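PDB 2X8X: TLR1789 protein from Thermosynechococcus elongatus, which probably takes part, as a cyanobacterial Omp85 related to Toc75, in outer-membrane protein targeting and assembly, this chain being its N-terminal region of three POTRA domains. Local coordinates for residues A[128-133]-A[188-193]; A[208-213]-A[229-234]. All blocks are in the same frame, centred on the assembly; numbering follows the deposited sequence.

Contact 1: A[128-133]-A[188-193]; sequences YILGQV and VVLNQK
Y128 and N191 meet ring to amide: ND2 of N191 sits 3.4 Å above one face of the Y128 ring, offset toward the rim, and the amide plane stands nearly upright on the ring, at 81°. Both ends of that amide have further duties. OD1 accepts from K193 N at 2.8 Å, in the carbonyl plane, the N-cap bond at the start of helix 192-205, while ND2 donates to the carbonyl of N126, just ahead of the tyrosine. With chi1 at -173°, CG of N191 is trans to the backbone N, which puts OD1 at the helix start and ND2 over the ring face.

Among the apolar contacts, V189 brings CG1 to 3.6 Å from CD1 of Y128, the two side chains crossing at about a right angle. CD2 of L190 lies 3.6 Å from CD1 of L130, and both leucines also touch L215 of strand 208-217. I129 lays CG2 against CB of Q192 at 3.8 Å.

No direct hydrogen bond joins 128-133 to 188-193. The carbonyl of L190 instead receives a CA-H...O contact from Y128 CA and a hydrogen bond from a bridging water, which donates to L190 O at 2.7 Å and accepts from L130 N at 2.9 Å. A type I turn from Y128 to G131, closed by G131 N to Y128 O, brings L130 N round to that water.

Here a turn leading into the edge strand 132-139 of one POTRA domain packs against the start of helix 192-205 of the next, a junction between consecutive domains.

Contact 2: A[208-213]-A[229-234]; sequences FEDVQV and NIKERN
A classic beta bulge interrupts the antiparallel hairpin of strands 208-217 and 224-232 in the last POTRA domain of the chain, with E209 and D210 both set opposite K231. The carbonyl of K231 takes the two amides: E209 N lies 2.7 Å from K231 O, while D210 N adds a weak bond to K231 O at 3.3 Å. Beyond the bulge the pairing is regular. K231 N donates to D210 O, and Q212 and N229 form a hydrogen-bonded pair, Q212 N to N229 O and N229 N to Q212 O both measuring 2.8 Å, with both donors in the carbonyl planes.

On one side of the hairpin, F208 meets I230 through CD1 of the ring and CG2 of the isoleucine, 3.4 Å apart, an oblique approach, while CG of E232 comes in at the ring edge. I230 turns CG1 toward CG1 of V211, which in turn rests on L199 of helix 192-205. The carboxylate of E232 is held by the backbone amides of R172 and T173.

The face bearing D210, Q212, N229 and K231 is polar. Q212, bent at chi2 (-63°), folds back so that NE2 donates to the syn lone pair of D210 OD1 at 3.1 Å; a water donates to both D210 OD2 and N229 O. At the bulge itself, CG of E209 packs on CG of R233 at 3.6 Å, whereas NH1 of R233 bonds G206 O.

Here the opposite charges stay apart, D210 OD2 lying 4.7 Å from K231 NZ, so any attraction between them probably adds little to the backbone bonds that join the strands and, toward the helix, to hydrophobic contact.

How the contacts relate
Contacts 1 and 2 illustrate how a chain of repeated domains uses different chemistry between domains and within one. Contact 1 is partly buried and joins consecutive POTRA domains; its two segments themselves meet through apolar side chains, an amide over a ring and a bridging water, with direct bonds to N126 and G127 just before 128-133. Contact 2 lies at the surface, farther from the chain's centre, and holds two neighbouring strands of the last domain by direct backbone bonds. One helix and the strand after it serve both: helix 192-205 begins at contact 1, and strand 208-217 runs from contact 2 back toward it. Their centres lie 24 Å apart, their nearest atoms about 6 Å, without touching.

Contact 1: A[128-133]-A[188-193]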
# COMPACT_ATOMS: atom_id res chain seq x y z
N TYR A 128 5.95 -2.18 14.23
CA TYR A 128 5.60 -3.39 13.45
C TYR A 128 6.33 -3.28 12.15
O TYR A 128 5.75 -2.92 11.10
CB TYR A 128 4.10 -3.50 13.23
CG TYR A 128 3.35 -3.53 14.54
CD1 TYR A 128 3.38 -4.69 15.36
CD2 TYR A 128 2.62 -2.43 14.96
CE1 TYR A 128 2.69 -4.72 16.56
CE2 TYR A 128 1.93 -2.45 16.19
CZ TYR A 128 1.98 -3.59 16.97
OH TYR A 128 1.27 -3.63 18.14
N ILE A 129 7.62 -3.56 12.22
CA ILE A 129 8.55 -3.32 11.11
C ILE A 129 8.20 -3.93 9.78
O ILE A 129 8.64 -3.41 8.74
CB ILE A 129 10.04 -3.83 11.36
CG1 ILE A 129 10.05 -5.18 12.10
CG2 ILE A 129 10.96 -2.77 11.88
CD1 ILE A 129 11.23 -6.06 11.61
N LEU A 130 7.49 -5.06 9.78
CA LEU A 130 7.18 -5.75 8.50
C LEU A 130 5.83 -5.29 7.90
O LEU A 130 5.53 -5.60 6.78
CB LEU A 130 7.12 -7.29 8.68
CG LEU A 130 8.40 -8.01 9.12
CD1 LEU A 130 8.10 -9.51 9.22
CD2 LEU A 130 9.64 -7.78 8.17
N GLY A 131 5.01 -4.63 8.69
CA GLY A 131 3.62 -4.42 8.32
C GLY A 131 3.43 -3.48 7.15
O GLY A 131 4.09 -2.43 7.10
N GLN A 132 2.52 -3.76 6.22
CA GLN A 132 2.33 -2.76 5.12
C GLN A 132 1.10 -3.22 4.38
O GLN A 132 0.72 -4.40 4.50
CB GLN A 132 3.50 -2.80 4.12
CG GLN A 132 3.59 -4.20 3.47
CD GLN A 132 4.75 -4.33 2.43
OE1 GLN A 132 5.34 -3.35 2.02
NE2 GLN A 132 5.06 -5.55 2.02
N VAL A 133 0.53 -2.31 3.57
CA VAL A 133 -0.55 -2.60 2.62
C VAL A 133 0.08 -3.37 1.50
O VAL A 133 1.22 -3.07 1.12
CB VAL A 133 -1.17 -1.28 2.12
CG1 VAL A 133 -2.20 -1.49 0.99
CG2 VAL A 133 -1.86 -0.61 3.29
N VAL A 188 1.77 -13.65 17.31
CA VAL A 188 1.87 -12.20 17.56
C VAL A 188 2.32 -11.60 16.23
O VAL A 188 2.84 -12.33 15.36
CB VAL A 188 2.90 -11.82 18.65
CG1 VAL A 188 2.62 -12.60 19.93
CG2 VAL A 188 4.36 -12.13 18.14
N VAL A 189 2.10 -10.29 16.04
CA VAL A 189 2.64 -9.57 14.91
C VAL A 189 4.05 -9.09 15.33
O VAL A 189 4.23 -8.43 16.34
CB VAL A 189 1.81 -8.28 14.63
CG1 VAL A 189 2.37 -7.53 13.48
CG2 VAL A 189 0.33 -8.61 14.43
N LEU A 190 5.04 -9.45 14.55
CA LEU A 190 6.45 -9.08 14.83
C LEU A 190 6.65 -7.58 15.12
O LEU A 190 6.25 -6.70 14.33
CB LEU A 190 7.33 -9.56 13.65
CG LEU A 190 8.86 -9.43 13.82
CD1 LEU A 190 9.25 -10.44 14.88
CD2 LEU A 190 9.56 -9.79 12.52
N ASN A 191 7.27 -7.27 16.27
CA ASN A 191 7.51 -5.89 16.62
C ASN A 191 8.95 -5.73 17.05
O ASN A 191 9.42 -6.47 17.88
CB ASN A 191 6.63 -5.47 17.76
CG ASN A 191 6.72 -4.01 18.03
OD1 ASN A 191 7.77 -3.49 18.41
ND2 ASN A 191 5.62 -3.32 17.81
N GLN A 192 9.64 -4.76 16.47
CA GLN A 192 11.11 -4.69 16.61
C GLN A 192 11.51 -4.30 18.02
O GLN A 192 12.63 -4.66 18.47
CB GLN A 192 11.68 -3.76 15.52
CG GLN A 192 13.14 -3.48 15.63
CD GLN A 192 13.37 -2.04 16.00
OE1 GLN A 192 12.79 -1.13 15.35
NE2 GLN A 192 14.19 -1.80 17.03
N LYS A 193 10.59 -3.63 18.73
CA LYS A 193 10.75 -3.21 20.13
C LYS A 193 10.71 -4.43 21.03
O LYS A 193 11.51 -4.55 21.97
CB LYS A 193 9.57 -2.30 20.53
CG LYS A 193 9.84 -0.83 20.59
CD LYS A 193 10.60 -0.33 19.35
CE LYS A 193 11.86 0.44 19.77
NZ LYS A 193 11.91 1.68 18.95
O HOH W 1 5.70 -6.26 11.71

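Contact 2: A[208-213]-A[229-234]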
# COMPACT_ATOMS: atom_id res chain seq x y z
N PHE A 208 24.44 -17.46 26.58
CA PHE A 208 24.70 -17.43 25.13
C PHE A 208 25.80 -16.46 24.74
O PHE A 208 25.81 -15.33 25.20
CB PHE A 208 23.41 -17.07 24.33
CG PHE A 208 22.23 -17.83 24.80
CD1 PHE A 208 22.23 -19.24 24.71
CD2 PHE A 208 21.18 -17.18 25.44
CE1 PHE A 208 21.14 -19.99 25.18
CE2 PHE A 208 20.08 -17.90 25.92
CZ PHE A 208 20.05 -19.28 25.80
N GLU A 209 26.68 -16.93 23.86
CA GLU A 209 27.71 -16.09 23.34
C GLU A 209 27.16 -15.14 22.28
O GLU A 209 27.62 -14.01 22.13
CB GLU A 209 28.86 -16.98 22.83
CG GLU A 209 29.40 -17.84 23.97
CD GLU A 209 30.76 -18.47 23.67
OE1 GLU A 209 31.19 -18.47 22.49
OE2 GLU A 209 31.41 -18.99 24.63
N ASP A 210 26.14 -15.59 21.55
CA ASP A 210 25.58 -14.76 20.48
C ASP A 210 24.18 -15.25 20.29
O ASP A 210 23.87 -16.44 20.45
CB ASP A 210 26.41 -14.96 19.19
CG ASP A 210 26.01 -13.98 18.03
OD1 ASP A 210 25.61 -12.81 18.31
OD2 ASP A 210 26.13 -14.39 16.82
N VAL A 211 23.31 -14.32 20.00
CA VAL A 211 21.99 -14.70 19.50
C VAL A 211 21.72 -13.82 18.30
O VAL A 211 21.73 -12.63 18.46
CB VAL A 211 20.89 -14.43 20.55
CG1 VAL A 211 19.51 -14.78 19.95
CG2 VAL A 211 21.12 -15.17 21.86
N GLN A 212 21.46 -14.37 17.11
CA GLN A 212 21.10 -13.54 15.97
C GLN A 212 19.69 -13.88 15.48
O GLN A 212 19.29 -15.03 15.40
CB GLN A 212 22.10 -13.70 14.81
CG GLN A 212 23.51 -13.08 15.02
CD GLN A 212 23.53 -11.52 15.22
OE1 GLN A 212 22.79 -10.78 14.58
NE2 GLN A 212 24.41 -11.05 16.12
N VAL A 213 18.94 -12.86 15.09
CA VAL A 213 17.56 -13.08 14.64
C VAL A 213 17.55 -13.11 13.12
O VAL A 213 18.14 -12.24 12.51
CB VAL A 213 16.62 -11.95 15.14
CG1 VAL A 213 15.25 -12.17 14.59
CG2 VAL A 213 16.50 -11.97 16.65
N ASN A 229 19.39 -17.81 15.86
CA ASN A 229 20.60 -18.54 15.62
C ASN A 229 21.42 -18.30 16.87
O ASN A 229 21.82 -17.13 17.16
CB ASN A 229 21.32 -17.96 14.40
CG ASN A 229 20.61 -18.33 13.09
OD1 ASN A 229 20.45 -19.48 12.81
ND2 ASN A 229 20.11 -17.35 12.35
N ILE A 230 21.66 -19.38 17.61
CA ILE A 230 22.14 -19.26 18.96
C ILE A 230 23.41 -20.00 19.13
O ILE A 230 23.45 -21.17 18.78
CB ILE A 230 21.10 -19.87 19.96
CG1 ILE A 230 19.77 -19.10 19.92
CG2 ILE A 230 21.66 -19.84 21.39
CD1 ILE A 230 18.66 -19.87 20.71
N LYS A 231 24.45 -19.33 19.67
CA LYS A 231 25.70 -19.96 20.06
C LYS A 231 25.81 -19.93 21.58
O LYS A 231 25.94 -18.86 22.16
CB LYS A 231 26.91 -19.27 19.38
CG LYS A 231 26.85 -19.23 17.83
CD LYS A 231 28.07 -18.61 17.11
CE LYS A 231 27.55 -18.03 15.75
NZ LYS A 231 28.55 -17.81 14.66
N GLU A 232 25.69 -21.11 22.21
CA GLU A 232 25.75 -21.30 23.67
C GLU A 232 27.20 -21.27 24.13
O GLU A 232 28.08 -21.62 23.36
CB GLU A 232 25.13 -22.64 24.08
CG GLU A 232 23.63 -22.73 23.78
CD GLU A 232 22.99 -24.01 24.31
OE1 GLU A 232 22.88 -25.00 23.55
OE2 GLU A 232 22.61 -24.03 25.50
N ARG A 233 27.44 -20.83 25.36
CA ARG A 233 28.82 -20.81 25.96
C ARG A 233 29.16 -22.24 26.24
O ARG A 233 28.35 -22.92 26.86
CB ARG A 233 28.82 -20.16 27.34
CG ARG A 233 28.71 -18.71 27.42
CD ARG A 233 28.29 -18.30 28.85
NE ARG A 233 29.24 -18.68 29.88
CZ ARG A 233 28.94 -18.97 31.15
NH1 ARG A 233 27.70 -18.92 31.61
NH2 ARG A 233 29.92 -19.29 31.96
N ASN A 234 30.32 -22.72 25.83
CA ASN A 234 30.62 -24.16 26.06
C ASN A 234 30.62 -24.57 27.56
O ASN A 234 30.40 -23.73 28.45
CB ASN A 234 31.91 -24.59 25.33
CG ASN A 234 31.86 -26.07 24.82
OD1 ASN A 234 30.82 -26.57 24.35
ND2 ASN A 234 33.01 -26.76 24.91
O HOH W 2 24.45 -16.81 16.19